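Local coordinates for protein TarM (Staphylococcus aureus subsp. aureus 21178, PDB 4X7R) that belongs to the GT-B clan of glycosyltransferases, with two Rossmann-like domains facing each other across a ligand-binding cleft that here holds UDP, at residues T301-V306 / E476-E481; M22-K27 / F305-N310; S408-M413 / S429-D434. The protein carries 1 engineered substitution. All blocks are in the same frame, centred on the assembly; numbering follows the deposited sequence.

Interaction 1: residues T301-V306 / E476-E481; sequences TISNFV and EKYSTE. With 3YW ((2S)-2,3-dihydroxypropyl 2-acetamido-2-deoxy-alpha-D-glucopyranoside), chain F.
The backbones draw together at two points, with Phe305 and Thr480 6.2 Å apart between CA atoms and Val306 and Tyr478 6.5 Å. Here the two interdomain crossings of a GT-B fold lie side by side: 301-306 leaves the last strand of the N-terminal Rossmann domain, and 476-481 is the kink through which the C-terminal helix 480-492 returns to it. No direct hydrogen bond joins them. Instead a water takes the N-H of Val306 at 2.7 Å and donates to Tyr478 O at 2.9 Å, giving the carbonyl at the break between two helices a partner; Thr480 OG1 is the water's third contact. With CG1 set between its own N and carbonyl carbon (chi1 76°), Val306 lays this methyl on the Tyr478 carbonyl and 3.6 Å from Tyr478 CB. The Phe305 ring turns an edge to the helix start, where its CE1 meets Thr480 O at 3.5 Å and the Thr480 CG2 methyl touches the same edge atom, the two side chains crossing at about a right angle. Ser303 OG sits near the plane of the Tyr478 ring, at its edge, 3.1 Å from CD1; the hydroxyl also donates to Asn304 O and bonds Gln405. On the cleft side the Asn304 amide straddles a sugar hydroxyl, ND2 approaching O6 of 3YW at 2.9 Å and OD1 facing the same O6, both weak bonds.

Interaction 2: residues M22-K27 / F305-N310; sequences MFNRSK and FVKIHN
Asn24 and Arg25, on helix 17-31, meet Phe305 as the chain leaves the N-terminal Rossmann domain of the GT-B fold. The helix follows the first strand of that domain, and the 305-310 connection runs past it on the way to the second domain. The apolar part of the contact is Arg25 CG at the edge of the Phe305 ring, near its plane and 3.8 Å from CE2, the two side chains crossing at about a right angle. Beside it the Asn24 amide stands almost perpendicular to the ring, with ND2 3.5 Å from Phe305 CB. Chi1 of -166° swings this amide off the helix and over the connecting chain, where its N-H groups serve two waters. One accepts from ND2 at 2.8 Å and donates weakly to Val306 O; the other donates to Phe305 O and receives a weak bond from the same ND2. The side chain therefore reaches two successive carbonyls through solvent, a partly buried and hydrated join. The opposite end of the amide faces the lysines. Asn24 OD1 lies 3.8 Å from Lys307 CE and takes a weak hydrogen bond from Lys27 NZ at 3.3 Å. Lys27 and Lys307, each bent at its last two torsions, bring their NZ atoms to 3.3 Å, a donor-to-donor approach of like charges that probably costs some energy. Asp61 packs against the Lys27 side chain. Farther out, Trp487 of the C-terminal helix and Met6 of strand 3-7 pack on Arg25, while Ile483 and Leu484 pack on Phe305. The guanidinium lies beyond the ring contact, its NH2 forming a salt bridge with Asp226 OD1.

Interaction 3: residues S408-M413 / S429-D434; sequences SMIEAM and SDFIED. With UDP (uridine-5'-diphosphate), chain E.
Phe431 and Ile410 are brought together by their first torsions: chi1 of 47° puts Phe431 CG between its own N and carbonyl carbon and aims the ring at helix 407-414, while chi1 of -68° carries Ile410 CG1 out to meet it. This is the nucleotide-binding C-terminal Rossmann domain of the GT-B fold, where helix 407-414 presents one side to UDP and another to the core. Ile410 CG1 sits over one face of the ring in a CH-pi contact, 3.7 Å from the centroid and 16° off the ring normal, with CD1 alongside. Met409 CB reaches CE1 of the same ring obliquely at 3.9 Å. Met413 adds a Met-aromatic contact, also oblique, with SD 3.6 Å from CD1; its bend at chi3 turns the CE methyl onto Phe431 O, a carbonyl that Asn437 binds. Val419 and Ala421, on strand 419-422, back Met409 and Ile432. Toward the cleft the helix start offers Ser408 N to UDP O2A in a nearly straight bond of 3.0 Å, an arrangement in which the helix dipole could favour the phosphate. Glu411, consistent with the second glutamate of the family E-X7-E motif, grips the ribose with both carboxylate oxygens: O3' gives OE2 a very short bond, and O2' donates to OE1 at 2.7 Å.

In the fold
Interactions 1 and 2 share Phe305 and Val306 and hold the same interdomain connection, one against the start of the C-terminal helix, the other against helix 17-31. Interaction 3 lies within the second domain, its centre about 13 Å from that of interaction 1. The two meet where Val306 CG2 packs 3.4 Å from Ile410 CG2 and Tyr478 OH nears the Phe431 ring. Interactions 1 and 3 are buried; interaction 2 is only partly so and ends in exposed Lys307. Chemistry follows place: hydrocarbon, sulfur and ring contacts fill interaction 3, a single water bridges interaction 1, and waters with crowded lysines mark interaction 2.

Interaction 1: residues T301-V306 / E476-E481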
loop_
_atom_site.group_PDB
_atom_site.type_symbol
_atom_site.label_atom_id
_atom_site.label_comp_id
_atom_site.label_asym_id
_atom_site.label_seq_id
_atom_site.Cartn_x
_atom_site.Cartn_y
_atom_site.Cartn_z
ATOM N N THR A 301 21.813 4.727 -4.541
ATOM C CA THR A 301 21.381 3.454 -3.999
ATOM C C THR A 301 21.291 3.585 -2.497
ATOM O O THR A 301 22.270 3.967 -1.850
ATOM C CB THR A 301 22.338 2.316 -4.374
ATOM O OG1 THR A 301 22.278 2.097 -5.783
ATOM C CG2 THR A 301 22.012 1.012 -3.626
ATOM N N ILE A 302 20.110 3.322 -1.941
ATOM C CA ILE A 302 19.943 3.271 -0.489
ATOM C C ILE A 302 18.991 2.109 -0.234
ATOM O O ILE A 302 17.844 2.185 -0.631
ATOM C CB ILE A 302 19.457 4.601 0.205
ATOM C CG1 ILE A 302 20.281 5.829 -0.191
ATOM C CG2 ILE A 302 19.431 4.436 1.744
ATOM C CD1 ILE A 302 19.806 7.153 0.455
ATOM N N SER A 303 19.449 1.059 0.418
ATOM C CA SER A 303 18.628 -0.101 0.796
ATOM C C SER A 303 17.489 0.337 1.718
ATOM O O SER A 303 17.632 1.321 2.448
ATOM C CB SER A 303 19.474 -1.090 1.604
ATOM O OG SER A 303 18.691 -2.123 2.189
ATOM N N ASN A 304 16.408 -0.460 1.761
ATOM C CA ASN A 304 15.366 -0.249 2.766
ATOM C C ASN A 304 16.038 -0.522 4.104
ATOM O O ASN A 304 16.946 -1.377 4.179
ATOM C CB ASN A 304 14.267 -1.308 2.647
ATOM C CG ASN A 304 13.254 -1.029 1.589
ATOM O OD1 ASN A 304 12.714 0.070 1.519
ATOM N ND2 ASN A 304 13.014 -2.014 0.724
ATOM N N PHE A 305 15.564 0.156 5.173
ATOM C CA PHE A 305 16.048 -0.133 6.512
ATOM C C PHE A 305 15.554 -1.539 6.851
ATOM O O PHE A 305 14.489 -1.953 6.382
ATOM C CB PHE A 305 15.471 0.855 7.525
ATOM C CG PHE A 305 16.188 2.179 7.646
ATOM C CD1 PHE A 305 17.408 2.274 8.319
ATOM C CD2 PHE A 305 15.631 3.340 7.110
ATOM C CE1 PHE A 305 18.040 3.517 8.489
ATOM C CE2 PHE A 305 16.266 4.578 7.272
ATOM C CZ PHE A 305 17.459 4.658 7.978
ATOM N N VAL A 306 16.312 -2.261 7.659
ATOM C CA VAL A 306 15.965 -3.617 8.058
ATOM C C VAL A 306 15.776 -3.701 9.579
ATOM O O VAL A 306 16.562 -3.127 10.343
ATOM C CB VAL A 306 16.961 -4.675 7.469
ATOM C CG1 VAL A 306 18.294 -4.687 8.197
ATOM C CG2 VAL A 306 16.365 -6.048 7.506
ATOM N N GLU A 476 25.189 -8.129 8.795
ATOM C CA GLU A 476 26.407 -7.566 8.256
ATOM C C GLU A 476 26.234 -6.543 7.130
ATOM O O GLU A 476 26.894 -5.502 7.150
ATOM C CB GLU A 476 27.333 -8.681 7.823
ATOM C CG GLU A 476 28.705 -8.171 7.497
ATOM C CD GLU A 476 29.609 -9.234 6.906
ATOM O OE1 GLU A 476 29.468 -10.421 7.287
ATOM O OE2 GLU A 476 30.466 -8.872 6.066
ATOM N N LYS A 477 25.357 -6.820 6.171
ATOM C CA LYS A 477 25.246 -5.971 5.005
ATOM C C LYS A 477 24.182 -4.890 5.012
ATOM O O LYS A 477 24.216 -4.023 4.131
ATOM C CB LYS A 477 25.195 -6.841 3.735
ATOM C CG LYS A 477 26.453 -7.723 3.575
ATOM C CD LYS A 477 26.369 -8.593 2.325
ATOM C CE LYS A 477 27.689 -9.215 1.923
ATOM N NZ LYS A 477 28.186 -10.176 2.940
ATOM N N TYR A 478 23.258 -4.901 5.997
ATOM C CA TYR A 478 22.178 -3.920 6.051
ATOM C C TYR A 478 22.100 -3.161 7.389
ATOM O O TYR A 478 21.009 -2.981 7.956
ATOM C CB TYR A 478 20.841 -4.600 5.706
ATOM C CG TYR A 478 20.835 -5.199 4.329
ATOM C CD1 TYR A 478 20.554 -4.418 3.214
ATOM C CD2 TYR A 478 21.257 -6.511 4.117
ATOM C CE1 TYR A 478 20.643 -4.937 1.924
ATOM C CE2 TYR A 478 21.307 -7.052 2.831
ATOM C CZ TYR A 478 20.962 -6.268 1.745
ATOM O OH TYR A 478 21.045 -6.779 0.482
ATOM N N SER A 479 23.252 -2.684 7.883
ATOM C CA SER A 479 23.266 -1.961 9.157
ATOM C C SER A 479 22.447 -0.673 9.067
ATOM O O SER A 479 22.499 0.027 8.063
ATOM C CB SER A 479 24.694 -1.681 9.617
ATOM O OG SER A 479 25.252 -0.574 8.935
ATOM N N THR A 480 21.681 -0.391 10.114
ATOM C CA THR A 480 20.844 0.804 10.250
ATOM C C THR A 480 21.735 2.047 10.149
ATOM O O THR A 480 21.339 3.039 9.524
ATOM C CB THR A 480 20.141 0.740 11.606
ATOM O OG1 THR A 480 19.232 -0.358 11.548
ATOM C CG2 THR A 480 19.387 1.999 11.937
ATOM N N GLU A 481 22.974 1.947 10.713
ATOM C CA GLU A 481 23.954 3.042 10.729
ATOM C C GLU A 481 24.378 3.447 9.343
ATOM O O GLU A 481 24.349 4.640 9.047
ATOM C CB GLU A 481 25.203 2.719 11.580
ATOM C CG GLU A 481 24.922 2.546 13.063
ATOM C CD GLU A 481 24.623 1.131 13.532
ATOM O OE1 GLU A 481 24.310 0.249 12.694
ATOM O OE2 GLU A 481 24.729 0.901 14.758
HETATM O O3A 3YW F . 4.005 -0.478 -6.464
HETATM C C4A 3YW F . 5.777 -1.571 -3.348
HETATM C C5A 3YW F . 5.020 -1.680 -4.649
HETATM O O5 3YW F . 8.631 -1.876 -2.243
HETATM C C6A 3YW F . 4.791 -0.334 -5.291
HETATM C C5 3YW F . 9.272 -2.739 -1.294
HETATM C C6 3YW F . 9.818 -1.847 -0.204
HETATM C C4 3YW F . 10.324 -3.570 -2.024
HETATM O O6 3YW F . 10.738 -0.891 -0.710
HETATM C C3 3YW F . 9.606 -4.501 -2.996
HETATM O O4 3YW F . 11.062 -4.355 -1.094
HETATM O O3 3YW F . 10.528 -5.298 -3.741
HETATM O O7 3YW F . 8.611 -4.459 -6.620
HETATM C C7 3YW F . 7.809 -4.983 -5.853
HETATM C C8 3YW F . 6.860 -6.052 -6.304
HETATM N N2 3YW F . 7.735 -4.642 -4.566
HETATM C C2 3YW F . 8.671 -3.730 -3.928
HETATM C C1 3YW F . 7.932 -2.538 -3.293
HETATM O O1 3YW F . 6.567 -2.722 -3.043
HETATM O O2 3YW F . 3.767 -2.317 -4.402
HETATM O O HOH W 1 18.692 -1.343 8.503
#

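Interaction 2: residues M22-K27 / F305-N310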
loop_
_atom_site.group_PDB
_atom_site.type_symbol
_atom_site.label_atom_id
_atom_site.label_comp_id
_atom_site.label_asym_id
_atom_site.label_seq_id
_atom_site.Cartn_x
_atom_site.Cartn_y
_atom_site.Cartn_z
ATOM N N MET A 22 7.993 2.449 4.635
ATOM C CA MET A 22 7.779 3.817 5.086
ATOM C C MET A 22 7.646 3.857 6.607
ATOM O O MET A 22 8.232 4.728 7.242
ATOM C CB MET A 22 6.521 4.417 4.433
ATOM C CG MET A 22 6.640 4.584 2.941
ATOM S SD MET A 22 5.125 5.284 2.228
ATOM C CE MET A 22 5.291 6.994 2.783
ATOM N N PHE A 23 6.889 2.903 7.189
ATOM C CA PHE A 23 6.681 2.790 8.641
ATOM C C PHE A 23 7.999 2.533 9.393
ATOM O O PHE A 23 8.233 3.108 10.471
ATOM C CB PHE A 23 5.687 1.650 8.955
ATOM C CG PHE A 23 4.242 1.843 8.544
ATOM C CD1 PHE A 23 3.648 3.102 8.585
ATOM C CD2 PHE A 23 3.459 0.755 8.157
ATOM C CE1 PHE A 23 2.310 3.277 8.215
ATOM C CE2 PHE A 23 2.121 0.931 7.794
ATOM C CZ PHE A 23 1.555 2.191 7.831
ATOM N N ASN A 24 8.845 1.635 8.839
ATOM C CA ASN A 24 10.120 1.313 9.452
ATOM C C ASN A 24 11.096 2.473 9.270
ATOM O O ASN A 24 11.831 2.778 10.205
ATOM C CB ASN A 24 10.708 -0.006 8.914
ATOM C CG ASN A 24 11.841 -0.497 9.779
ATOM O OD1 ASN A 24 11.735 -0.500 11.001
ATOM N ND2 ASN A 24 12.947 -0.914 9.179
ATOM N N ARG A 25 11.066 3.146 8.101
ATOM C CA ARG A 25 11.905 4.324 7.840
ATOM C C ARG A 25 11.549 5.439 8.809
ATOM O O ARG A 25 12.431 6.142 9.283
ATOM C CB ARG A 25 11.727 4.824 6.393
ATOM C CG ARG A 25 12.893 5.729 5.949
ATOM C CD ARG A 25 12.663 6.474 4.656
ATOM N NE ARG A 25 12.316 5.569 3.556
ATOM C CZ ARG A 25 11.361 5.815 2.669
ATOM N NH1 ARG A 25 10.643 6.925 2.753
ATOM N NH2 ARG A 25 11.101 4.943 1.706
ATOM N N SER A 26 10.240 5.621 9.089
ATOM C CA SER A 26 9.790 6.663 10.022
ATOM C C SER A 26 10.347 6.375 11.400
ATOM O O SER A 26 10.900 7.275 12.048
ATOM C CB SER A 26 8.268 6.724 10.066
ATOM O OG SER A 26 7.920 7.695 11.028
ATOM N N LYS A 27 10.247 5.113 11.844
ATOM C CA LYS A 27 10.789 4.699 13.153
ATOM C C LYS A 27 12.297 5.013 13.244
ATOM O O LYS A 27 12.743 5.566 14.240
ATOM C CB LYS A 27 10.539 3.201 13.409
ATOM C CG LYS A 27 11.116 2.745 14.754
ATOM C CD LYS A 27 11.420 1.285 14.815
ATOM C CE LYS A 27 12.902 1.017 14.796
ATOM N NZ LYS A 27 13.228 -0.143 13.912
ATOM N N PHE A 305 15.564 0.156 5.173
ATOM C CA PHE A 305 16.048 -0.133 6.512
ATOM C C PHE A 305 15.554 -1.539 6.851
ATOM O O PHE A 305 14.489 -1.953 6.382
ATOM C CB PHE A 305 15.471 0.855 7.525
ATOM C CG PHE A 305 16.188 2.179 7.646
ATOM C CD1 PHE A 305 17.408 2.274 8.319
ATOM C CD2 PHE A 305 15.631 3.340 7.110
ATOM C CE1 PHE A 305 18.040 3.517 8.489
ATOM C CE2 PHE A 305 16.266 4.578 7.272
ATOM C CZ PHE A 305 17.459 4.658 7.978
ATOM N N VAL A 306 16.312 -2.261 7.659
ATOM C CA VAL A 306 15.965 -3.617 8.058
ATOM C C VAL A 306 15.776 -3.701 9.579
ATOM O O VAL A 306 16.562 -3.127 10.343
ATOM C CB VAL A 306 16.961 -4.675 7.469
ATOM C CG1 VAL A 306 18.294 -4.687 8.197
ATOM C CG2 VAL A 306 16.365 -6.048 7.506
ATOM N N LYS A 307 14.695 -4.357 10.006
ATOM C CA LYS A 307 14.394 -4.506 11.426
ATOM C C LYS A 307 14.891 -5.858 11.878
ATOM O O LYS A 307 14.304 -6.880 11.529
ATOM C CB LYS A 307 12.889 -4.332 11.699
ATOM C CG LYS A 307 12.541 -4.226 13.188
ATOM C CD LYS A 307 11.026 -4.322 13.440
ATOM C CE LYS A 307 10.223 -3.031 13.366
ATOM N NZ LYS A 307 10.580 -2.082 14.458
ATOM N N ILE A 308 16.004 -5.860 12.603
ATOM C CA ILE A 308 16.588 -7.082 13.130
ATOM C C ILE A 308 16.115 -7.273 14.561
ATOM O O ILE A 308 16.594 -6.617 15.491
ATOM C CB ILE A 308 18.127 -7.198 12.945
ATOM C CG1 ILE A 308 18.497 -7.193 11.443
ATOM C CG2 ILE A 308 18.665 -8.491 13.613
ATOM C CD1 ILE A 308 19.748 -6.467 11.104
ATOM N N HIS A 309 15.123 -8.142 14.719
ATOM C CA HIS A 309 14.577 -8.489 16.024
ATOM C C HIS A 309 15.338 -9.747 16.467
ATOM O O HIS A 309 16.408 -10.033 15.924
ATOM C CB HIS A 309 13.058 -8.737 15.908
ATOM C CG HIS A 309 12.703 -9.619 14.755
ATOM N ND1 HIS A 309 12.898 -10.990 14.848
ATOM C CD2 HIS A 309 12.247 -9.337 13.521
ATOM C CE1 HIS A 309 12.544 -11.494 13.684
ATOM N NE2 HIS A 309 12.139 -10.550 12.858
ATOM N N ASN A 310 14.807 -10.489 17.442
ATOM C CA ASN A 310 15.423 -11.732 17.903
ATOM C C ASN A 310 15.023 -12.865 16.963
ATOM O O ASN A 310 13.914 -12.863 16.438
ATOM C CB ASN A 310 14.973 -12.044 19.316
ATOM C CG ASN A 310 15.754 -11.291 20.348
ATOM O OD1 ASN A 310 15.470 -10.126 20.647
ATOM N ND2 ASN A 310 16.766 -11.945 20.900
HETATM O O HOH W 2 15.129 -0.924 10.889
HETATM O O HOH W 3 12.091 -1.398 5.950
#

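Interaction 3: residues S408-M413 / S429-D434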
loop_
_atom_site.group_PDB
_atom_site.type_symbol
_atom_site.label_atom_id
_atom_site.label_comp_id
_atom_site.label_asym_id
_atom_site.label_seq_id
_atom_site.Cartn_x
_atom_site.Cartn_y
_atom_site.Cartn_z
ATOM N N SER A 408 10.096 -9.479 2.321
ATOM C CA SER A 408 9.644 -10.782 2.855
ATOM C C SER A 408 10.778 -11.794 2.865
ATOM O O SER A 408 10.964 -12.496 3.863
ATOM C CB SER A 408 8.458 -11.324 2.062
ATOM O OG SER A 408 7.226 -10.907 2.623
ATOM N N MET A 409 11.578 -11.830 1.774
ATOM C CA MET A 409 12.764 -12.694 1.674
ATOM C C MET A 409 13.776 -12.294 2.768
ATOM O O MET A 409 14.256 -13.152 3.503
ATOM C CB MET A 409 13.405 -12.574 0.285
ATOM C CG MET A 409 12.577 -13.218 -0.821
ATOM S SD MET A 409 13.427 -13.145 -2.416
ATOM C CE MET A 409 12.942 -11.492 -2.972
ATOM N N ILE A 410 14.023 -10.974 2.910
ATOM C CA ILE A 410 14.936 -10.424 3.911
ATOM C C ILE A 410 14.429 -10.744 5.321
ATOM O O ILE A 410 15.214 -11.172 6.155
ATOM C CB ILE A 410 15.163 -8.907 3.688
ATOM C CG1 ILE A 410 15.969 -8.660 2.364
ATOM C CG2 ILE A 410 15.877 -8.270 4.925
ATOM C CD1 ILE A 410 16.161 -7.097 1.964
ATOM N N GLU A 411 13.105 -10.584 5.561
ATOM C CA GLU A 411 12.457 -10.866 6.856
ATOM C C GLU A 411 12.628 -12.336 7.241
ATOM O O GLU A 411 12.993 -12.615 8.375
ATOM C CB GLU A 411 10.973 -10.486 6.833
ATOM C CG GLU A 411 10.726 -8.985 6.871
ATOM C CD GLU A 411 9.313 -8.560 6.523
ATOM O OE1 GLU A 411 8.395 -9.410 6.608
ATOM O OE2 GLU A 411 9.126 -7.383 6.137
ATOM N N ALA A 412 12.439 -13.257 6.279
ATOM C CA ALA A 412 12.605 -14.701 6.482
ATOM C C ALA A 412 14.034 -15.023 6.892
ATOM O O ALA A 412 14.247 -15.812 7.809
ATOM C CB ALA A 412 12.246 -15.451 5.208
ATOM N N MET A 413 15.009 -14.380 6.243
ATOM C CA MET A 413 16.432 -14.564 6.535
ATOM C C MET A 413 16.772 -14.072 7.939
ATOM O O MET A 413 17.543 -14.736 8.647
ATOM C CB MET A 413 17.292 -13.904 5.462
ATOM C CG MET A 413 17.253 -14.677 4.154
ATOM S SD MET A 413 18.122 -13.887 2.797
ATOM C CE MET A 413 19.802 -14.100 3.317
ATOM N N SER A 429 19.919 -11.764 -5.421
ATOM C CA SER A 429 21.384 -12.008 -5.505
ATOM C C SER A 429 22.214 -11.044 -4.660
ATOM O O SER A 429 23.394 -11.281 -4.462
ATOM C CB SER A 429 21.860 -12.037 -6.957
ATOM O OG SER A 429 21.547 -10.804 -7.580
ATOM N N ASP A 430 21.607 -9.970 -4.148
ATOM C CA ASP A 430 22.316 -9.058 -3.252
ATOM C C ASP A 430 22.519 -9.725 -1.909
ATOM O O ASP A 430 23.577 -9.551 -1.293
ATOM C CB ASP A 430 21.508 -7.787 -3.013
ATOM C CG ASP A 430 21.647 -6.733 -4.072
ATOM O OD1 ASP A 430 22.179 -7.043 -5.156
ATOM O OD2 ASP A 430 21.288 -5.584 -3.799
ATOM N N PHE A 431 21.505 -10.472 -1.437
ATOM C CA PHE A 431 21.579 -11.052 -0.093
ATOM C C PHE A 431 21.631 -12.565 -0.002
ATOM O O PHE A 431 22.103 -13.088 1.001
ATOM C CB PHE A 431 20.502 -10.430 0.814
ATOM C CG PHE A 431 19.128 -10.361 0.197
ATOM C CD1 PHE A 431 18.320 -11.491 0.133
ATOM C CD2 PHE A 431 18.635 -9.163 -0.306
ATOM C CE1 PHE A 431 17.057 -11.432 -0.450
ATOM C CE2 PHE A 431 17.380 -9.107 -0.903
ATOM C CZ PHE A 431 16.592 -10.243 -0.968
ATOM N N ILE A 432 21.161 -13.280 -1.037
ATOM C CA ILE A 432 21.238 -14.739 -1.007
ATOM C C ILE A 432 22.613 -15.147 -1.533
ATOM O O ILE A 432 23.007 -14.685 -2.602
ATOM C CB ILE A 432 20.067 -15.451 -1.760
ATOM C CG1 ILE A 432 18.680 -15.056 -1.169
ATOM C CG2 ILE A 432 20.271 -16.991 -1.793
ATOM C CD1 ILE A 432 17.474 -15.525 -2.008
ATOM N N GLU A 433 23.339 -16.002 -0.774
ATOM C CA GLU A 433 24.636 -16.552 -1.164
ATOM C C GLU A 433 24.339 -18.012 -1.454
ATOM O O GLU A 433 24.105 -18.801 -0.529
ATOM C CB GLU A 433 25.689 -16.376 -0.055
ATOM C CG GLU A 433 26.025 -14.909 0.202
ATOM C CD GLU A 433 27.252 -14.594 1.042
ATOM O OE1 GLU A 433 27.508 -15.316 2.033
ATOM O OE2 GLU A 433 27.919 -13.576 0.744
ATOM N N ASP A 434 24.191 -18.323 -2.750
ATOM C CA ASP A 434 23.815 -19.636 -3.257
ATOM C C ASP A 434 24.611 -20.745 -2.626
ATOM O O ASP A 434 25.835 -20.667 -2.589
ATOM C CB ASP A 434 23.921 -19.720 -4.793
ATOM C CG ASP A 434 23.410 -21.041 -5.331
ATOM O OD1 ASP A 434 22.183 -21.238 -5.344
ATOM O OD2 ASP A 434 24.241 -21.901 -5.679
HETATM N N1 UDP E . 2.989 -8.608 4.607
HETATM C C2 UDP E . 2.399 -8.848 5.834
HETATM N N3 UDP E . 1.402 -9.795 5.826
HETATM C C4 UDP E . 0.926 -10.493 4.738
HETATM C C5 UDP E . 1.550 -10.156 3.485
HETATM C C6 UDP E . 2.542 -9.245 3.457
HETATM O O2 UDP E . 2.731 -8.269 6.860
HETATM O O4 UDP E . 0.042 -11.354 4.905
HETATM C "C1'" UDP E . 4.195 -7.741 4.608
HETATM C "C2'" UDP E . 5.510 -8.504 4.745
HETATM O "O2'" UDP E . 5.818 -8.746 6.108
HETATM C "C3'" UDP E . 6.495 -7.525 4.105
HETATM C "C4'" UDP E . 5.658 -6.855 3.019
HETATM O "O4'" UDP E . 4.270 -7.054 3.378
HETATM O "O3'" UDP E . 7.109 -6.580 4.983
HETATM C "C5'" UDP E . 5.911 -7.364 1.623
HETATM O "O5'" UDP E . 7.186 -6.822 1.211
HETATM P PA UDP E . 7.949 -7.170 -0.157
HETATM O O1A UDP E . 9.040 -6.191 -0.357
HETATM O O2A UDP E . 8.501 -8.602 -0.058
HETATM O O3A UDP E . 6.917 -7.086 -1.327
HETATM P PB UDP E . 5.876 -5.955 -1.788
HETATM O O1B UDP E . 6.474 -4.591 -1.561
HETATM O O2B UDP E . 4.570 -6.078 -0.996
HETATM O O3B UDP E . 5.608 -6.115 -3.272
#